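Local coordinates for RegF protein (Neisseria gonorrhoeae, PDB 4HOJ) that binds glutathione as a glutathione transferase homolog, also named stringent starvation protein A, and carries calcium ions, at residues 14-19 and 188-193; 21-24 and 28-31; 47-52 and 61-66; 67-72 and 149-154. One frame throughout, in Å; residues are numbered along the deposited sequence. Where two conformers were deposited one is given.

In the fold
The four contacts tie a thioredoxin-like N-terminal domain to the helices of the C-terminal domain. Along the chain contact 2 closes first, then contact 3, then contact 4, while contact 1 spans all three, bringing 188-193 back to helix 13-25. Contacts 1 and 2 share that helix, centres about 8 Å apart; contacts 3 and 4 share helix 65-75, centres about 15 Å apart. Contacts 2 and 3 stay within the N-terminal domain and reach the same mixed sheet. Glutathione touches contacts 1 and 3, centres about 17 Å apart, and the second subunit touches contacts 3 and 4. Contact 3 builds much of the glutathione site, while 1 and 4 hold the thioredoxin-like domain against the helical one.

Contact 1: residues 14-19 and 188-193; sequences FSHRCR and EAFIEA. With GSH (glutathione), chain C.
Ala-193, His-16 and Arg-19 bury the most surface where helix 188-193 meets helix 13-25. The segment axes approach to 9.6 Å and cross steeply at 131°, between perpendicular and antiparallel. The methyl CB of Ala-193 packs on the backbone of Arg-19, 3.6 Å from its C atom, while the carbonyl of Ala-193 takes a hydrogen bond from the Arg-19 guanidinium: NH2 to O is 2.8 Å with an N-H...O angle of 138°, so the bond is short but bent. A bend at chi3 lays this guanidinium back over its own helix, one face above Ser-15 C and His-16 CA. Glu-198 pairs with the same NH2, and Ser-8 and Gly-9 engage NE and NH1, which together should fix the rotation of the group. His-16 has CG anti to the backbone N, carrying the imidazole out to Phe-190, whose CE2 lies 3.8 Å from NE2; the two rings meet obliquely, planes at 45°. A water 2.6 Å from His-16 NE2 donates to Phe-190 O, and Arg-162 holds ND1, so both imidazole nitrogens have partners. On the glutathione side of helix 13-25, Phe-14 places one ring face beneath CB1 of the ligand. This helix is the one that follows the first strand of the thioredoxin-like glutathione transferase domain, here held against a helix late in the chain.

Contact 2: residues 21-24 and 28-31; sequences VLYE and DFEI
Phe-29 reaches from the turn before strand 30-33 onto helix 13-25, setting one ring face on Leu-22 and its CZ edge on Tyr-23. From CB the side chain starts with CG between the backbone N and carbonyl carbon (chi1 56°), a rotation that turns the ring to the helix. CG lies 4.1 Å from Leu-22 CD2, and CD2 of the ring is 3.9 Å from Leu-22 CD1. The Leu-22 CB sits over the ring centre, 3.7 Å from the centroid and 11° off the normal, a CH-pi contact. This packing joins the helix to the second strand of the beta-alpha-beta unit 5-8, 13-25, 30-33 in the thioredoxin-like domain. Farther out, CE1 approaches the carbonyl O of Leu-22. At the tip, CZ points into the face of Tyr-23, 3.7 Å from its CZ, giving an edge-to-face pair with planes at 81°. Ile-31 CD1 adds a looser apolar touch to Tyr-23 CE2 at 4.3 Å. Tyr-23 also packs on Ala-189, Glu-192 and Ala-193 of helix 188-193.

Contact 3: residues 47-52 and 61-66; sequences NPYNQV and VLHESN. With GSH (glutathione), chain C.
Asn-47 lays its side-chain amide over His-63, with OD1 above the ring centre and 3.4 Å from CG; amide and imidazole planes are 10° apart, hence stacked. Pro-48 CD and Tyr-49 CE2 complete the approach, the latter 3.6 Å from His-63 CE1 with the two ring planes nearly perpendicular. The amide is held at both ends. Its OD1 accepts from Tyr-49 N at 2.9 Å, an Asx turn in which the donor stands above the carbonyl plane, and its ND2 donates to Gln-51 O, also 2.9 Å away. A type I turn from Asn-47 to Asn-50 directs the chain on to Gln-51 and Val-52, part of the glutathione site of this thioredoxin-like domain. There Val-52 brackets the cysteinyl part of the ligand in an antiparallel manner: its N donates to O2 and its O accepts from ligand N2, 2.8 Å away. Gln-51 NE2 binds ligand O31 in a nearly straight bond (170°). Beyond His-63, Glu-64 OE1 receives ligand N1 at 2.7 Å, and Ser-65 grips the neighbouring carboxylate through N to O11 and OG to O12. Arg-17 bonds that Ser-65 OG in turn, while Lys-101 of the second subunit makes a cation-pi contact with Tyr-49.

Contact 4: residues 67-72 and 149-154; sequences IINEYI and FSMIDV
The start of helix 151-161, in the C-terminal domain of the glutathione transferase fold, meets helix 65-75 of the thioredoxin-like domain through Met-151 and Asn-69. Met-151 leaves its helix with CG anti to the backbone N (chi1 -174°) and then bends at chi2 and chi3, which curls the thioether against the neighbouring helix. Its SD lies 3.8 Å from Asn-69 CB, and its methyl CE reaches the backbone, 3.2 Å from Asn-69 O. Val-154, one turn on, adds a lighter touch, CG1 standing 4.1 Å from Asn-69 ND2. A capping box fixes the first turn that presents Met-151: Ile-152 N donates to Ser-150 OG at 3.1 Å, and Ser-150 N donates to Asp-153 OD2 at 2.8 Å, on its anti lone pair. Tyr-180 and Ile-144 N engage the other oxygen, OD1. Val-21 of helix 13-25 packs on Asn-69, Met-151 and Val-154 alike, while Tyr-71 faces strand 60-63 and Ile-152 rests on helix 86-102.

Contact 1: residues 14-19 and 188-193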
loop_
_atom_site.group_PDB
_atom_site.type_symbol
_atom_site.label_atom_id
_atom_site.label_comp_id
_atom_site.label_asym_id
_atom_site.label_seq_id
_atom_site.Cartn_x
_atom_site.Cartn_y
_atom_site.Cartn_z
ATOM N N PHE A 14 13.013 7.979 -0.975
ATOM C CA PHE A 14 12.443 6.635 -1.022
ATOM C C PHE A 14 13.521 5.615 -1.080
ATOM O O PHE A 14 13.463 4.601 -0.370
ATOM C CB PHE A 14 11.454 6.526 -2.199
ATOM C CG PHE A 14 10.343 7.535 -2.103
ATOM C CD1 PHE A 14 9.325 7.341 -1.191
ATOM C CD2 PHE A 14 10.362 8.678 -2.840
ATOM C CE1 PHE A 14 8.302 8.248 -1.072
ATOM C CE2 PHE A 14 9.359 9.650 -2.699
ATOM C CZ PHE A 14 8.321 9.426 -1.801
ATOM N N SER A 15 14.609 5.907 -1.808
ATOM C CA SER A 15 15.814 5.054 -1.781
ATOM C C SER A 15 16.485 5.054 -0.391
ATOM O O SER A 15 17.014 4.034 0.058
ATOM C CB SER A 15 16.860 5.566 -2.828
ATOM O OG SER A 15 16.314 5.464 -4.169
ATOM N N HIS A 16 16.455 6.218 0.242
ATOM C CA HIS A 16 17.023 6.385 1.566
ATOM C C HIS A 16 16.349 5.403 2.554
ATOM O O HIS A 16 17.018 4.761 3.378
ATOM C CB HIS A 16 16.845 7.844 1.950
ATOM C CG HIS A 16 17.572 8.254 3.184
ATOM N ND1 HIS A 16 17.480 9.539 3.648
ATOM C CD2 HIS A 16 18.329 7.554 4.087
ATOM C CE1 HIS A 16 18.203 9.649 4.760
ATOM N NE2 HIS A 16 18.721 8.454 5.057
ATOM N N ARG A 17 15.025 5.199 2.416
ATOM C CA ARG A 17 14.334 4.268 3.320
ATOM C C ARG A 17 14.949 2.891 3.176
ATOM O O ARG A 17 15.200 2.197 4.181
ATOM C CB ARG A 17 12.830 4.105 2.974
ATOM C CG ARG A 17 11.989 5.315 3.093
ATOM C CD ARG A 17 10.586 4.974 2.570
ATOM N NE ARG A 17 9.589 5.969 2.977
ATOM C CZ ARG A 17 8.353 5.978 2.464
ATOM N NH1 ARG A 17 8.021 5.205 1.409
ATOM N NH2 ARG A 17 7.503 6.840 2.986
ATOM N N CYS A 18 15.173 2.461 1.924
ATOM C CA CYS A 18 15.676 1.098 1.684
ATOM C C CYS A 18 17.125 0.962 2.127
ATOM O O CYS A 18 17.501 -0.050 2.726
ATOM C CB CYS A 18 15.538 0.754 0.206
ATOM S SG CYS A 18 13.837 0.830 -0.405
ATOM N N ARG A 19 17.960 1.980 1.922
ATOM C CA ARG A 19 19.326 1.977 2.429
ATOM C C ARG A 19 19.329 1.857 3.939
ATOM O O ARG A 19 20.119 1.087 4.497
ATOM C CB ARG A 19 20.089 3.224 1.908
ATOM C CG ARG A 19 20.428 3.111 0.416
ATOM C CD ARG A 19 21.210 4.347 -0.029
ATOM N NE ARG A 19 20.375 5.409 -0.592
ATOM C CZ ARG A 19 20.140 6.606 -0.035
ATOM N NH1 ARG A 19 19.549 7.579 -0.768
ATOM N NH2 ARG A 19 20.530 6.873 1.185
ATOM N N GLU A 188 23.312 4.100 14.390
ATOM C CA GLU A 188 24.460 3.761 13.585
ATOM C C GLU A 188 24.072 3.486 12.131
ATOM O O GLU A 188 24.724 3.951 11.211
ATOM C CB GLU A 188 25.138 2.519 14.202
ATOM C CG GLU A 188 26.361 2.071 13.496
ATOM C CD GLU A 188 27.044 0.917 14.215
ATOM O OE1 GLU A 188 26.492 -0.203 14.204
ATOM O OE2 GLU A 188 28.115 1.125 14.810
ATOM N N ALA A 189 22.987 2.749 11.912
ATOM C CA ALA A 189 22.624 2.363 10.534
ATOM C C ALA A 189 22.029 3.526 9.794
ATOM O O ALA A 189 22.097 3.574 8.569
ATOM C CB ALA A 189 21.642 1.189 10.526
ATOM N N PHE A 190 21.450 4.476 10.526
ATOM C CA PHE A 190 20.960 5.655 9.842
ATOM C C PHE A 190 22.145 6.414 9.249
ATOM O O PHE A 190 22.108 6.808 8.069
ATOM C CB PHE A 190 20.132 6.548 10.780
ATOM C CG PHE A 190 19.613 7.762 10.079
ATOM C CD1 PHE A 190 20.409 8.903 10.008
ATOM C CD2 PHE A 190 18.371 7.750 9.435
ATOM C CE1 PHE A 190 19.959 10.018 9.277
ATOM C CE2 PHE A 190 17.921 8.854 8.708
ATOM C CZ PHE A 190 18.727 10.002 8.637
ATOM N N ILE A 191 23.137 6.659 10.068
ATOM C CA ILE A 191 24.325 7.341 9.570
ATOM C C ILE A 191 25.020 6.602 8.427
ATOM O O ILE A 191 25.394 7.231 7.415
ATOM C CB ILE A 191 25.291 7.606 10.691
ATOM C CG1 ILE A 191 24.647 8.555 11.694
ATOM C CG2 ILE A 191 26.601 8.212 10.170
ATOM C CD1 ILE A 191 25.226 8.391 13.077
ATOM N N GLU A 192 25.136 5.266 8.554
ATOM C CA GLU A 192 25.709 4.470 7.465
ATOM C C GLU A 192 24.952 4.597 6.163
ATOM O O GLU A 192 25.526 4.579 5.083
ATOM C CB GLU A 192 25.725 2.983 7.804
ATOM C CG GLU A 192 26.687 2.554 8.893
ATOM C CD GLU A 192 26.539 1.067 9.199
ATOM O OE1 GLU A 192 25.437 0.586 9.553
ATOM O OE2 GLU A 192 27.547 0.353 9.101
ATOM N N ALA A 193 23.629 4.685 6.249
ATOM C CA ALA A 193 22.784 4.756 5.082
ATOM C C ALA A 193 22.798 6.057 4.324
ATOM O O ALA A 193 22.433 6.094 3.125
ATOM C CB ALA A 193 21.364 4.445 5.476
HETATM N N1 GSH C . 6.274 5.337 -4.586
HETATM C CA1 GSH C . 7.734 5.278 -4.885
HETATM C C1 GSH C . 8.445 4.535 -3.815
HETATM O O11 GSH C . 9.469 3.859 -4.093
HETATM O O12 GSH C . 8.007 4.641 -2.655
HETATM C CB1 GSH C . 8.306 6.678 -5.152
HETATM C CG1 GSH C . 9.732 6.653 -5.714
HETATM C CD1 GSH C . 10.096 8.011 -6.283
HETATM O OE1 GSH C . 9.368 8.977 -6.250
HETATM N N2 GSH C . 11.386 8.035 -6.791
HETATM C CA2 GSH C . 11.862 9.271 -7.411
HETATM C C2 GSH C . 12.152 8.935 -8.852
HETATM O O2 GSH C . 12.667 7.918 -9.289
HETATM C CB2 GSH C . 13.127 9.818 -6.842
HETATM S SG2 GSH C . 13.052 10.153 -5.105
HETATM N N3 GSH C . 11.870 10.038 -9.762
HETATM C CA3 GSH C . 12.085 9.902 -11.191
HETATM C C3 GSH C . 10.753 10.051 -11.857
HETATM O O31 GSH C . 9.621 10.093 -11.265
HETATM O O32 GSH C . 10.795 10.113 -13.107
HETATM O O HOH W 1 19.883 6.966 6.898
#

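Contact 2: residues 21-24 and 28-31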
loop_
_atom_site.group_PDB
_atom_site.type_symbol
_atom_site.label_atom_id
_atom_site.label_comp_id
_atom_site.label_asym_id
_atom_site.label_seq_id
_atom_site.Cartn_x
_atom_site.Cartn_y
_atom_site.Cartn_z
ATOM N N VAL A 21 17.016 0.414 5.894
ATOM C CA VAL A 21 16.714 -0.962 6.246
ATOM C C VAL A 21 17.897 -1.865 6.004
ATOM O O VAL A 21 18.196 -2.717 6.846
ATOM C CB VAL A 21 15.452 -1.508 5.499
ATOM C CG1 VAL A 21 15.258 -3.016 5.803
ATOM C CG2 VAL A 21 14.208 -0.768 5.904
ATOM N N LEU A 22 18.565 -1.732 4.865
ATOM C CA LEU A 22 19.663 -2.634 4.540
ATOM C C LEU A 22 20.767 -2.548 5.555
ATOM O O LEU A 22 21.288 -3.575 5.992
ATOM C CB LEU A 22 20.149 -2.392 3.103
ATOM C CG LEU A 22 19.167 -2.901 2.046
ATOM C CD1 LEU A 22 19.482 -2.233 0.711
ATOM C CD2 LEU A 22 19.242 -4.408 1.937
ATOM N N TYR A 23 21.117 -1.335 5.986
ATOM C CA TYR A 23 22.138 -1.210 7.013
ATOM C C TYR A 23 21.678 -1.640 8.395
ATOM O O TYR A 23 22.491 -2.154 9.168
ATOM C CB TYR A 23 22.714 0.203 7.006
ATOM C CG TYR A 23 23.704 0.436 5.872
ATOM C CD1 TYR A 23 24.959 -0.137 5.940
ATOM C CD2 TYR A 23 23.376 1.186 4.754
ATOM C CE1 TYR A 23 25.867 0.060 4.933
ATOM C CE2 TYR A 23 24.290 1.393 3.724
ATOM C CZ TYR A 23 25.526 0.805 3.837
ATOM O OH TYR A 23 26.498 0.955 2.866
ATOM N N GLU A 24 20.371 -1.534 8.677
ATOM C CA GLU A 24 19.894 -2.067 9.963
ATOM C C GLU A 24 20.023 -3.589 9.988
ATOM O O GLU A 24 20.303 -4.143 11.035
ATOM C CB GLU A 24 18.398 -1.685 10.223
ATOM C CG GLU A 24 18.146 -0.223 10.614
ATOM C CD GLU A 24 18.500 0.060 12.064
ATOM O OE1 GLU A 24 18.429 -0.891 12.896
ATOM O OE2 GLU A 24 18.847 1.190 12.400
ATOM N N ASP A 28 24.858 -8.735 3.328
ATOM C CA ASP A 28 25.585 -8.293 2.147
ATOM C C ASP A 28 24.626 -7.798 1.081
ATOM O O ASP A 28 23.610 -8.424 0.758
ATOM C CB ASP A 28 26.521 -9.377 1.599
ATOM C CG ASP A 28 25.781 -10.453 0.816
ATOM O OD1 ASP A 28 24.612 -10.760 1.161
ATOM O OD2 ASP A 28 26.383 -10.996 -0.147
ATOM N N PHE A 29 24.943 -6.631 0.549
ATOM C CA PHE A 29 24.151 -6.057 -0.527
ATOM C C PHE A 29 25.046 -5.123 -1.299
ATOM O O PHE A 29 26.138 -4.724 -0.845
ATOM C CB PHE A 29 22.905 -5.298 -0.025
ATOM C CG PHE A 29 23.211 -4.207 0.968
ATOM C CD1 PHE A 29 23.434 -4.518 2.289
ATOM C CD2 PHE A 29 23.298 -2.901 0.574
ATOM C CE1 PHE A 29 23.733 -3.543 3.194
ATOM C CE2 PHE A 29 23.577 -1.909 1.501
ATOM C CZ PHE A 29 23.794 -2.241 2.801
ATOM N N GLU A 30 24.568 -4.756 -2.469
ATOM C CA GLU A 30 25.260 -3.830 -3.332
ATOM C C GLU A 30 24.302 -2.683 -3.577
ATOM O O GLU A 30 23.103 -2.914 -3.730
ATOM C CB GLU A 30 25.605 -4.542 -4.645
ATOM C CG GLU A 30 26.128 -3.647 -5.749
ATOM C CD GLU A 30 26.963 -4.421 -6.748
ATOM O OE1 GLU A 30 27.210 -3.896 -7.861
ATOM O OE2 GLU A 30 27.387 -5.552 -6.401
ATOM N N ILE A 31 24.814 -1.459 -3.635
ATOM C CA ILE A 31 24.057 -0.292 -4.061
ATOM C C ILE A 31 24.531 0.154 -5.439
ATOM O O ILE A 31 25.761 0.311 -5.676
ATOM C CB ILE A 31 24.188 0.868 -3.048
ATOM C CG1 ILE A 31 23.690 0.462 -1.686
ATOM C CG2 ILE A 31 23.343 2.072 -3.457
ATOM C CD1 ILE A 31 23.929 1.498 -0.602
#

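Contact 3: residues 47-52 and 61-66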
loop_
_atom_site.group_PDB
_atom_site.type_symbol
_atom_site.label_atom_id
_atom_site.label_comp_id
_atom_site.label_asym_id
_atom_site.label_seq_id
_atom_site.Cartn_x
_atom_site.Cartn_y
_atom_site.Cartn_z
ATOM N N ASN A 47 11.049 -1.532 -13.661
ATOM C CA ASN A 47 10.028 -0.805 -12.945
ATOM C C ASN A 47 9.227 -0.043 -13.996
ATOM O O ASN A 47 9.725 0.908 -14.577
ATOM C CB ASN A 47 10.678 0.185 -11.953
ATOM C CG ASN A 47 9.639 1.013 -11.196
ATOM O OD1 ASN A 47 8.413 0.877 -11.441
ATOM N ND2 ASN A 47 10.079 1.878 -10.316
ATOM N N PRO A 48 7.955 -0.397 -14.225
ATOM C CA PRO A 48 7.228 0.333 -15.279
ATOM C C PRO A 48 6.999 1.801 -14.965
ATOM O O PRO A 48 6.765 2.595 -15.890
ATOM C CB PRO A 48 5.876 -0.405 -15.359
ATOM C CG PRO A 48 5.702 -0.956 -14.042
ATOM C CD PRO A 48 7.097 -1.404 -13.570
ATOM N N TYR A 49 7.174 2.194 -13.703
ATOM C CA TYR A 49 7.112 3.614 -13.368
ATOM C C TYR A 49 8.426 4.361 -13.555
ATOM O O TYR A 49 8.449 5.577 -13.385
ATOM C CB TYR A 49 6.609 3.805 -11.934
ATOM C CG TYR A 49 5.331 3.050 -11.694
ATOM C CD1 TYR A 49 4.219 3.253 -12.488
ATOM C CD2 TYR A 49 5.252 2.068 -10.726
ATOM C CE1 TYR A 49 3.053 2.521 -12.270
ATOM C CE2 TYR A 49 4.088 1.341 -10.508
ATOM C CZ TYR A 49 3.024 1.581 -11.281
ATOM O OH TYR A 49 1.857 0.814 -11.039
ATOM N N ASN A 50 9.478 3.613 -13.909
ATOM C CA ASN A 50 10.771 4.248 -14.254
ATOM C C ASN A 50 11.346 5.130 -13.142
ATOM O O ASN A 50 11.757 6.272 -13.368
ATOM C CB ASN A 50 10.617 5.052 -15.524
ATOM C CG ASN A 50 11.937 5.346 -16.196
ATOM O OD1 ASN A 50 12.927 4.644 -16.007
ATOM N ND2 ASN A 50 11.918 6.338 -17.070
ATOM N N GLN A 51 11.311 4.610 -11.917
ATOM C CA GLN A 51 11.753 5.279 -10.709
ATOM C C GLN A 51 12.688 4.369 -9.916
ATOM O O GLN A 51 12.705 3.141 -10.037
ATOM C CB GLN A 51 10.569 5.607 -9.807
ATOM C CG GLN A 51 9.652 6.639 -10.418
ATOM C CD GLN A 51 8.490 6.946 -9.510
ATOM O OE1 GLN A 51 8.001 6.067 -8.789
ATOM N NE2 GLN A 51 8.053 8.209 -9.495
ATOM N N VAL A 52 13.468 5.044 -9.056
ATOM C CA VAL A 52 14.158 4.359 -7.962
ATOM C C VAL A 52 13.369 4.564 -6.667
ATOM O O VAL A 52 12.630 5.542 -6.542
ATOM C CB VAL A 52 15.616 4.901 -7.780
ATOM C CG1 VAL A 52 16.419 4.460 -8.969
ATOM C CG2 VAL A 52 15.615 6.424 -7.598
ATOM N N VAL A 61 12.424 -9.090 -8.820
ATOM C CA VAL A 61 12.565 -7.655 -9.029
ATOM C C VAL A 61 11.421 -6.938 -8.315
ATOM O O VAL A 61 10.243 -7.217 -8.626
ATOM C CB VAL A 61 12.459 -7.331 -10.510
ATOM C CG1 VAL A 61 12.624 -5.844 -10.731
ATOM C CG2 VAL A 61 13.566 -8.080 -11.276
ATOM N N LEU A 62 11.713 -6.040 -7.385
ATOM C CA LEU A 62 10.688 -5.263 -6.682
ATOM C C LEU A 62 10.915 -3.787 -6.863
ATOM O O LEU A 62 12.064 -3.314 -6.838
ATOM C CB LEU A 62 10.723 -5.552 -5.190
ATOM C CG LEU A 62 10.394 -6.979 -4.784
ATOM C CD1 LEU A 62 10.574 -7.074 -3.259
ATOM C CD2 LEU A 62 8.933 -7.337 -5.137
ATOM N N HIS A 63 9.848 -3.000 -6.962
ATOM C CA HIS A 63 9.915 -1.558 -6.765
ATOM C C HIS A 63 8.884 -1.237 -5.678
ATOM O O HIS A 63 8.232 -2.141 -5.138
ATOM C CB HIS A 63 9.655 -0.822 -8.091
ATOM C CG HIS A 63 8.403 -1.252 -8.814
ATOM N ND1 HIS A 63 7.170 -0.641 -8.651
ATOM C CD2 HIS A 63 8.213 -2.234 -9.725
ATOM C CE1 HIS A 63 6.275 -1.263 -9.411
ATOM N NE2 HIS A 63 6.877 -2.236 -10.073
ATOM N N GLU A 64 8.776 0.058 -5.395
ATOM C CA GLU A 64 7.988 0.647 -4.318
ATOM C C GLU A 64 8.678 0.412 -2.992
ATOM O O GLU A 64 8.729 -0.697 -2.428
ATOM C CB GLU A 64 6.571 0.061 -4.299
ATOM C CG GLU A 64 5.623 0.806 -3.367
ATOM C CD GLU A 64 5.348 2.241 -3.750
ATOM O OE1 GLU A 64 5.711 2.666 -4.850
ATOM O OE2 GLU A 64 4.641 2.889 -2.932
ATOM N N SER A 65 9.278 1.492 -2.481
ATOM C CA SER A 65 10.138 1.424 -1.292
ATOM C C SER A 65 9.545 0.665 -0.114
ATOM O O SER A 65 10.270 -0.174 0.469
ATOM C CB SER A 65 10.582 2.844 -0.899
ATOM O OG SER A 65 9.480 3.679 -0.506
ATOM N N ASN A 66 8.267 0.890 0.207
ATOM C CA ASN A 66 7.774 0.189 1.399
ATOM C C ASN A 66 7.593 -1.306 1.152
ATOM O O ASN A 66 7.689 -2.100 2.073
ATOM C CB ASN A 66 6.435 0.783 1.850
ATOM C CG ASN A 66 6.586 2.093 2.558
ATOM O OD1 ASN A 66 7.655 2.489 3.005
ATOM N ND2 ASN A 66 5.466 2.805 2.648
HETATM N N1 GSH C . 6.274 5.337 -4.586
HETATM C CA1 GSH C . 7.734 5.278 -4.885
HETATM C C1 GSH C . 8.445 4.535 -3.815
HETATM O O11 GSH C . 9.469 3.859 -4.093
HETATM O O12 GSH C . 8.007 4.641 -2.655
HETATM C CB1 GSH C . 8.306 6.678 -5.152
HETATM C CG1 GSH C . 9.732 6.653 -5.714
HETATM C CD1 GSH C . 10.096 8.011 -6.283
HETATM O OE1 GSH C . 9.368 8.977 -6.250
HETATM N N2 GSH C . 11.386 8.035 -6.791
HETATM C CA2 GSH C . 11.862 9.271 -7.411
HETATM C C2 GSH C . 12.152 8.935 -8.852
HETATM O O2 GSH C . 12.667 7.918 -9.289
HETATM C CB2 GSH C . 13.127 9.818 -6.842
HETATM S SG2 GSH C . 13.052 10.153 -5.105
HETATM N N3 GSH C . 11.870 10.038 -9.762
HETATM C CA3 GSH C . 12.085 9.902 -11.191
HETATM C C3 GSH C . 10.753 10.051 -11.857
HETATM O O31 GSH C . 9.621 10.093 -11.265
HETATM O O32 GSH C . 10.795 10.113 -13.107
#

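Contact 4: residues 67-72 and 149-154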
loop_
_atom_site.group_PDB
_atom_site.type_symbol
_atom_site.label_atom_id
_atom_site.label_comp_id
_atom_site.label_asym_id
_atom_site.label_seq_id
_atom_site.Cartn_x
_atom_site.Cartn_y
_atom_site.Cartn_z
ATOM N N ILE A 67 7.364 -1.695 -0.103
ATOM C CA ILE A 67 7.201 -3.124 -0.466
ATOM C C ILE A 67 8.594 -3.789 -0.458
ATOM O O ILE A 67 8.774 -4.901 0.057
ATOM C CB ILE A 67 6.537 -3.228 -1.856
ATOM C CG1 ILE A 67 5.097 -2.766 -1.715
ATOM C CG2 ILE A 67 6.587 -4.646 -2.364
ATOM C CD1 ILE A 67 4.335 -2.874 -2.970
ATOM N N ILE A 68 9.623 -3.114 -0.998
ATOM C CA ILE A 68 10.977 -3.600 -0.924
ATOM C C ILE A 68 11.334 -3.825 0.545
ATOM O O ILE A 68 11.901 -4.853 0.912
ATOM C CB ILE A 68 11.907 -2.520 -1.528
ATOM C CG1 ILE A 68 11.726 -2.511 -3.057
ATOM C CG2 ILE A 68 13.387 -2.830 -1.142
ATOM C CD1 ILE A 68 12.434 -1.249 -3.746
ATOM N N ASN A 69 10.947 -2.873 1.394
ATOM C CA ASN A 69 11.354 -2.971 2.802
ATOM C C ASN A 69 10.649 -4.085 3.537
ATOM O O ASN A 69 11.265 -4.749 4.372
ATOM C CB ASN A 69 11.148 -1.647 3.489
ATOM C CG ASN A 69 12.192 -0.650 3.082
ATOM O OD1 ASN A 69 13.157 -0.984 2.399
ATOM N ND2 ASN A 69 11.991 0.610 3.503
ATOM N N GLU A 70 9.361 -4.334 3.220
ATOM C CA GLU A 70 8.666 -5.537 3.733
ATOM C C GLU A 70 9.387 -6.785 3.364
ATOM O O GLU A 70 9.560 -7.680 4.192
ATOM C CB GLU A 70 7.244 -5.653 3.189
ATOM C CG GLU A 70 6.294 -4.642 3.777
ATOM C CD GLU A 70 5.571 -5.102 5.019
ATOM O OE1 GLU A 70 5.925 -6.165 5.590
ATOM O OE2 GLU A 70 4.631 -4.377 5.428
ATOM N N TYR A 71 9.768 -6.874 2.096
ATOM C CA TYR A 71 10.511 -8.034 1.636
ATOM C C TYR A 71 11.794 -8.194 2.434
ATOM O O TYR A 71 12.061 -9.272 2.955
ATOM C CB TYR A 71 10.787 -7.945 0.114
ATOM C CG TYR A 71 11.712 -9.022 -0.344
ATOM C CD1 TYR A 71 11.276 -10.328 -0.484
ATOM C CD2 TYR A 71 13.027 -8.729 -0.654
ATOM C CE1 TYR A 71 12.139 -11.323 -0.921
ATOM C CE2 TYR A 71 13.911 -9.719 -1.079
ATOM C CZ TYR A 71 13.468 -11.004 -1.205
ATOM O OH TYR A 71 14.315 -11.981 -1.657
ATOM N N ILE A 72 12.580 -7.131 2.555
ATOM C CA ILE A 72 13.844 -7.249 3.251
ATOM C C ILE A 72 13.609 -7.740 4.699
ATOM O O ILE A 72 14.357 -8.575 5.215
ATOM C CB ILE A 72 14.621 -5.942 3.194
ATOM C CG1 ILE A 72 15.047 -5.661 1.767
ATOM C CG2 ILE A 72 15.889 -6.076 4.083
ATOM C CD1 ILE A 72 15.502 -4.214 1.585
ATOM N N PHE A 149 11.732 0.522 18.126
ATOM C CA PHE A 149 12.032 0.985 16.764
ATOM C C PHE A 149 11.435 0.035 15.761
ATOM O O PHE A 149 11.521 -1.175 15.923
ATOM C CB PHE A 149 13.552 0.996 16.607
ATOM C CG PHE A 149 14.023 1.374 15.221
ATOM C CD1 PHE A 149 13.968 2.682 14.804
ATOM C CD2 PHE A 149 14.523 0.404 14.337
ATOM C CE1 PHE A 149 14.439 3.030 13.525
ATOM C CE2 PHE A 149 14.997 0.740 13.070
ATOM C CZ PHE A 149 14.937 2.052 12.654
ATOM N N SER A 150 10.870 0.571 14.676
ATOM C CA SER A 150 10.224 -0.281 13.675
ATOM C C SER A 150 10.349 0.260 12.285
ATOM O O SER A 150 10.863 1.376 12.072
ATOM C CB SER A 150 8.704 -0.500 13.918
ATOM O OG SER A 150 7.996 0.697 13.647
ATOM N N MET A 151 9.839 -0.529 11.343
ATOM C CA MET A 151 9.837 -0.128 9.923
ATOM C C MET A 151 9.050 1.162 9.710
ATOM O O MET A 151 9.259 1.899 8.756
ATOM C CB MET A 151 9.142 -1.236 9.136
ATOM C CG MET A 151 9.261 -0.937 7.687
ATOM S SD MET A 151 10.960 -1.254 7.238
ATOM C CE MET A 151 10.878 -3.035 7.057
ATOM N N ILE A 152 8.127 1.444 10.613
ATOM C CA ILE A 152 7.382 2.677 10.503
ATOM C C ILE A 152 8.273 3.915 10.712
ATOM O O ILE A 152 8.191 4.931 10.009
ATOM C CB ILE A 152 6.081 2.662 11.377
ATOM C CG1 ILE A 152 5.329 1.309 11.351
ATOM C CG2 ILE A 152 5.178 3.805 10.924
ATOM C CD1 ILE A 152 5.177 0.551 10.095
ATOM N N ASP A 153 9.176 3.804 11.677
ATOM C CA ASP A 153 10.216 4.821 11.856
ATOM C C ASP A 153 11.136 4.941 10.638
ATOM O O ASP A 153 11.482 6.029 10.176
ATOM C CB ASP A 153 11.059 4.489 13.085
ATOM C CG ASP A 153 10.198 4.340 14.344
ATOM O OD1 ASP A 153 9.653 5.370 14.807
ATOM O OD2 ASP A 153 10.080 3.229 14.856
ATOM N N VAL A 154 11.472 3.807 10.071
ATOM C CA VAL A 154 12.303 3.794 8.882
ATOM C C VAL A 154 11.644 4.569 7.762
ATOM O O VAL A 154 12.304 5.389 7.079
ATOM C CB VAL A 154 12.564 2.362 8.406
ATOM C CG1 VAL A 154 13.179 2.341 6.994
ATOM C CG2 VAL A 154 13.464 1.636 9.407
#